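PDB 5WE0: protection of telomeres protein poz1 from Schizosaccharomyces pombe, which binds telomeric DNA and negatively regulates telomerase and telomere length. Local coordinates for residues Ile89-Tyr93 with Ser94-Asn98; Arg150-Ala153 with Phe154-Glu158. One frame throughout, in Å; residues are numbered along the deposited sequence.

In the fold
Both contacts are local and lie on the same side of a chain whose only regular structure is helix, their centres about 11 Å apart. Interaction 1 comes first, where the loop after helix 54-64 turns into the start of helix 93-115; interaction 2 follows near the C-terminal end of the next helix, 130-157. The two meet directly: Trp91 packs on Trp151 and His155, Tyr93 on Phe156, and Ile96 on Met152. One helix beginning therefore rests against the end of its successor, with helix 164-174 against both. Another protein's chain reaches residues of both contacts, chiefly interaction 1, so this packing also backs a surface used in binding a partner.

Interaction 1 (Ile89-Tyr93 with Ser94-Asn98); sequences ILWEY and SLISN
Glu92 caps the start of helix 93-115 with its own carboxylate: OE2 accepts from Ser94 N at 2.9 Å and OE1 from Leu95 N at 3.1 Å. Both N-H groups come from the same side of the carboxylate plane, more than 50° out of it. A bend at chi2 (-88°) folds the chain back over these amides, each oxygen taking one. The next two bonds belong to the helix backbone: Ile96 N to Glu92 O is nearly straight, 173° at the hydrogen, and Ser97 N gives to Tyr93 O at 2.9 Å. A water lies 3.0 Å from Tyr93 OH and 2.7 Å from Ser97 OG, linking the two hydroxyls, while Ser97 OG also hydrogen-bonds NE1 of Trp174.

Apolar contacts join the loop before the cap to the first turn of the helix. Leu95 CD2 touches Leu90 CB at 3.8 Å, the two side chains crossing at about a right angle and offering apolar branches to each other. Trp91, the centre of an inverse gamma turn, brings CE3 to 3.8 Å from Ile96 CG1, and CG2 of Ile89 sits over one face of its indole. This broad ring suits its place because it can touch Ile96 while also packing on helix 130-157.

Were Glu92 replaced by an alanine, the amides of Ser94 and Leu95 would probably lose their carboxylate acceptor, and a basic side chain of the other protein's chain its salt-bridge mate. One carboxylate thus serves helix and interface together, and its negative charge beside the helix's N-terminal end is likely to be favoured by the helix dipole.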
loop_
_atom_site.group_PDB
_atom_site.type_symbol
_atom_site.label_atom_id
_atom_site.label_comp_id
_atom_site.label_asym_id
_atom_site.label_seq_id
_atom_site.Cartn_x
_atom_site.Cartn_y
_atom_site.Cartn_z
ATOM N N ILE A 89 6.709 -1.788 10.567
ATOM C CA ILE A 89 5.455 -2.043 9.874
ATOM C C ILE A 89 4.501 -2.710 10.850
ATOM O O ILE A 89 4.883 -3.646 11.565
ATOM C CB ILE A 89 5.671 -2.904 8.614
ATOM C CG1 ILE A 89 6.642 -2.202 7.646
ATOM C CG2 ILE A 89 4.329 -3.209 7.940
ATOM C CD1 ILE A 89 7.181 -3.084 6.581
ATOM N N LEU A 90 3.270 -2.203 10.904
ATOM C CA LEU A 90 2.203 -2.771 11.720
ATOM C C LEU A 90 1.494 -3.853 10.904
ATOM O O LEU A 90 0.627 -3.559 10.075
ATOM C CB LEU A 90 1.237 -1.674 12.163
ATOM C CG LEU A 90 0.014 -2.165 12.960
ATOM C CD1 LEU A 90 0.434 -2.962 14.219
ATOM C CD2 LEU A 90 -0.925 -1.027 13.321
ATOM N N TRP A 91 1.865 -5.111 11.124
ATOM C CA TRP A 91 1.187 -6.221 10.466
ATOM C C TRP A 91 -0.072 -6.500 11.271
ATOM O O TRP A 91 -0.088 -7.279 12.224
ATOM C CB TRP A 91 2.095 -7.438 10.358
ATOM C CG TRP A 91 3.284 -7.147 9.513
ATOM C CD1 TRP A 91 4.539 -6.847 9.949
ATOM C CD2 TRP A 91 3.333 -7.106 8.075
ATOM N NE1 TRP A 91 5.368 -6.632 8.877
ATOM C CE2 TRP A 91 4.651 -6.781 7.715
ATOM C CE3 TRP A 91 2.387 -7.323 7.062
ATOM C CZ2 TRP A 91 5.051 -6.645 6.381
ATOM C CZ3 TRP A 91 2.786 -7.211 5.749
ATOM C CH2 TRP A 91 4.112 -6.865 5.419
ATOM N N GLU A 92 -1.138 -5.819 10.912
ATOM C CA GLU A 92 -2.440 -6.078 11.489
ATOM C C GLU A 92 -3.368 -6.327 10.307
ATOM O O GLU A 92 -3.305 -5.606 9.303
ATOM C CB GLU A 92 -2.904 -4.893 12.370
ATOM C CG GLU A 92 -4.200 -5.164 13.149
ATOM C CD GLU A 92 -5.486 -4.816 12.397
ATOM O OE1 GLU A 92 -5.588 -3.673 11.877
ATOM O OE2 GLU A 92 -6.392 -5.708 12.309
ATOM N N TYR A 93 -4.181 -7.379 10.409
ATOM C CA TYR A 93 -4.964 -7.869 9.270
ATOM C C TYR A 93 -5.775 -6.757 8.614
ATOM O O TYR A 93 -5.753 -6.591 7.386
ATOM C CB TYR A 93 -5.890 -8.996 9.735
ATOM C CG TYR A 93 -7.110 -9.109 8.906
ATOM C CD1 TYR A 93 -7.017 -9.517 7.558
ATOM C CD2 TYR A 93 -8.366 -8.763 9.427
ATOM C CE1 TYR A 93 -8.142 -9.594 6.749
ATOM C CE2 TYR A 93 -9.507 -8.834 8.619
ATOM C CZ TYR A 93 -9.381 -9.254 7.276
ATOM O OH TYR A 93 -10.478 -9.339 6.450
ATOM N N SER A 94 -6.510 -5.989 9.423
ATOM C CA SER A 94 -7.418 -4.988 8.882
ATOM C C SER A 94 -6.650 -3.885 8.151
ATOM O O SER A 94 -6.999 -3.515 7.022
ATOM C CB SER A 94 -8.275 -4.416 10.008
ATOM O OG SER A 94 -9.170 -3.437 9.516
ATOM N N LEU A 95 -5.570 -3.383 8.768
ATOM C CA LEU A 95 -4.757 -2.341 8.150
ATOM C C LEU A 95 -4.135 -2.826 6.846
ATOM O O LEU A 95 -4.191 -2.129 5.825
ATOM C CB LEU A 95 -3.669 -1.878 9.125
ATOM C CG LEU A 95 -2.562 -0.958 8.596
ATOM C CD1 LEU A 95 -3.100 0.426 8.249
ATOM C CD2 LEU A 95 -1.388 -0.857 9.578
ATOM N N ILE A 96 -3.515 -4.013 6.865
ATOM C CA ILE A 96 -2.825 -4.507 5.676
ATOM C C ILE A 96 -3.822 -4.814 4.561
ATOM O O ILE A 96 -3.540 -4.602 3.380
ATOM C CB ILE A 96 -1.975 -5.743 6.028
ATOM C CG1 ILE A 96 -0.855 -5.381 7.024
ATOM C CG2 ILE A 96 -1.399 -6.353 4.747
ATOM C CD1 ILE A 96 0.077 -4.230 6.550
ATOM N N SER A 97 -5.000 -5.293 4.907
ATOM C CA SER A 97 -6.030 -5.501 3.899
ATOM C C SER A 97 -6.428 -4.176 3.242
ATOM O O SER A 97 -6.615 -4.116 2.018
ATOM C CB SER A 97 -7.227 -6.196 4.550
ATOM O OG SER A 97 -8.103 -6.724 3.592
ATOM N N ASN A 98 -6.571 -3.105 4.041
ATOM C CA ASN A 98 -6.866 -1.789 3.480
ATOM C C ASN A 98 -5.720 -1.290 2.614
ATOM O O ASN A 98 -5.943 -0.724 1.535
ATOM C CB ASN A 98 -7.151 -0.783 4.589
ATOM C CG ASN A 98 -8.458 -1.070 5.323
ATOM O OD1 ASN A 98 -9.290 -1.838 4.857
ATOM N ND2 ASN A 98 -8.633 -0.450 6.483
HETATM O O HOH W 1 -8.991 -9.288 3.847
#

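Interaction 2 (Arg150-Ala153 with Phe154-Glu158)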
loop_
_atom_site.group_PDB
_atom_site.type_symbol
_atom_site.label_atom_id
_atom_site.label_comp_id
_atom_site.label_asym_id
_atom_site.label_seq_id
_atom_site.Cartn_x
_atom_site.Cartn_y
_atom_site.Cartn_z
ATOM N N ARG A 150 2.210 -12.456 1.674
ATOM C CA ARG A 150 2.965 -13.520 2.306
ATOM C C ARG A 150 3.419 -13.112 3.708
ATOM O O ARG A 150 3.343 -13.909 4.658
ATOM C CB ARG A 150 4.149 -13.882 1.424
ATOM C CG ARG A 150 4.843 -15.124 1.892
ATOM C CD ARG A 150 5.276 -15.960 0.710
ATOM N NE ARG A 150 6.722 -15.844 0.616
ATOM C CZ ARG A 150 7.489 -16.560 -0.187
ATOM N NH1 ARG A 150 8.803 -16.375 -0.159
ATOM N NH2 ARG A 150 6.943 -17.450 -1.003
ATOM N N TRP A 151 3.886 -11.871 3.867
ATOM C CA TRP A 151 4.331 -11.463 5.198
ATOM C C TRP A 151 3.163 -11.278 6.160
ATOM O O TRP A 151 3.310 -11.574 7.355
ATOM C CB TRP A 151 5.191 -10.207 5.097
ATOM C CG TRP A 151 6.616 -10.613 4.788
ATOM C CD1 TRP A 151 7.100 -11.134 3.603
ATOM C CD2 TRP A 151 7.717 -10.604 5.698
ATOM N NE1 TRP A 151 8.445 -11.422 3.726
ATOM C CE2 TRP A 151 8.845 -11.103 5.000
ATOM C CE3 TRP A 151 7.865 -10.202 7.025
ATOM C CZ2 TRP A 151 10.098 -11.198 5.590
ATOM C CZ3 TRP A 151 9.104 -10.324 7.623
ATOM C CH2 TRP A 151 10.210 -10.813 6.905
ATOM N N MET A 152 1.992 -10.853 5.660
ATOM C CA MET A 152 0.782 -10.889 6.480
ATOM C C MET A 152 0.449 -12.325 6.887
ATOM O O MET A 152 0.128 -12.590 8.050
ATOM C CB MET A 152 -0.395 -10.262 5.731
ATOM C CG MET A 152 -1.656 -10.064 6.572
ATOM S SD MET A 152 -1.380 -8.878 7.909
ATOM C CE MET A 152 -1.639 -9.873 9.385
ATOM N N ALA A 153 0.545 -13.265 5.948
ATOM C CA ALA A 153 0.332 -14.672 6.277
ATOM C C ALA A 153 1.336 -15.152 7.318
ATOM O O ALA A 153 0.959 -15.815 8.288
ATOM C CB ALA A 153 0.427 -15.528 5.012
ATOM N N PHE A 154 2.618 -14.803 7.152
ATOM C CA PHE A 154 3.632 -15.147 8.151
ATOM C C PHE A 154 3.247 -14.658 9.542
ATOM O O PHE A 154 3.390 -15.386 10.532
ATOM C CB PHE A 154 4.979 -14.550 7.766
ATOM C CG PHE A 154 5.634 -15.213 6.598
ATOM C CD1 PHE A 154 5.189 -16.435 6.130
ATOM C CD2 PHE A 154 6.704 -14.597 5.957
ATOM C CE1 PHE A 154 5.795 -17.041 5.044
ATOM C CE2 PHE A 154 7.327 -15.195 4.876
ATOM C CZ PHE A 154 6.873 -16.423 4.416
ATOM N N HIS A 155 2.783 -13.409 9.643
ATOM C CA HIS A 155 2.416 -12.870 10.951
ATOM C C HIS A 155 1.283 -13.679 11.579
ATOM O O HIS A 155 1.346 -14.015 12.770
ATOM C CB HIS A 155 2.027 -11.400 10.816
ATOM C CG HIS A 155 1.667 -10.739 12.109
ATOM N ND1 HIS A 155 0.372 -10.688 12.585
ATOM C CD2 HIS A 155 2.428 -10.068 13.010
ATOM C CE1 HIS A 155 0.354 -10.026 13.729
ATOM N NE2 HIS A 155 1.588 -9.644 14.010
ATOM N N PHE A 156 0.240 -14.001 10.792
ATOM C CA PHE A 156 -0.848 -14.868 11.274
ATOM C C PHE A 156 -0.306 -16.188 11.815
ATOM O O PHE A 156 -0.663 -16.614 12.915
ATOM C CB PHE A 156 -1.832 -15.184 10.139
ATOM C CG PHE A 156 -2.938 -14.177 9.954
ATOM C CD1 PHE A 156 -3.858 -13.934 10.952
ATOM C CD2 PHE A 156 -3.083 -13.505 8.734
ATOM C CE1 PHE A 156 -4.902 -13.031 10.751
ATOM C CE2 PHE A 156 -4.126 -12.594 8.531
ATOM C CZ PHE A 156 -5.028 -12.361 9.537
ATOM N N LEU A 157 0.583 -16.836 11.053
ATOM C CA LEU A 157 1.117 -18.148 11.411
ATOM C C LEU A 157 2.035 -18.110 12.632
ATOM O O LEU A 157 2.345 -19.169 13.183
ATOM C CB LEU A 157 1.905 -18.741 10.248
ATOM C CG LEU A 157 1.118 -19.094 8.993
ATOM C CD1 LEU A 157 2.065 -19.342 7.826
ATOM C CD2 LEU A 157 0.221 -20.284 9.258
ATOM N N GLU A 158 2.539 -16.937 13.015
ATOM C CA GLU A 158 3.454 -16.793 14.138
ATOM C C GLU A 158 2.756 -16.492 15.462
ATOM O O GLU A 158 3.439 -16.260 16.467
ATOM C CB GLU A 158 4.468 -15.689 13.829
ATOM C CG GLU A 158 5.523 -16.112 12.819
ATOM C CD GLU A 158 6.738 -15.178 12.800
ATOM O OE1 GLU A 158 6.563 -13.965 12.519
ATOM O OE2 GLU A 158 7.866 -15.661 13.052
#
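The ring of Phe154 has Arg150 O over one face, 3.3 Å above its plane, and CG of Arg150 also over a face, a CH-pi contact 3.9 Å from the centroid. The arginine's aliphatic stem suits this place: with CG anti to the backbone N (chi1 -170°), it runs beside the phenylalanine in the same direction. Phe154 in turn presents an edge to the face of Trp151, a T-shaped pair with the phenyl and five-membered rings at 62°. On Phe156, one face takes CE of Met152 at 4.1 Å from the centroid, while Ala153 CA lies at the ring edge. The bends in the flexible methionine chain bring this methyl over the ring, and SD makes an oblique Met-aromatic contact. The same CE reaches ND1 of His155 at 3.9 Å.

Four successive i to i+4 backbone bonds run beneath these side chains, among them Phe154 N to Arg150 O at 2.7 Å.

Helix 193-206 packs on Phe154 and Trp151, and helix 164-174 on Met152, Phe156 and Leu157. Helix 93-115 comes up against Met152 and Phe156 through its first turn, setting this last part of helix 130-157 among three other helices.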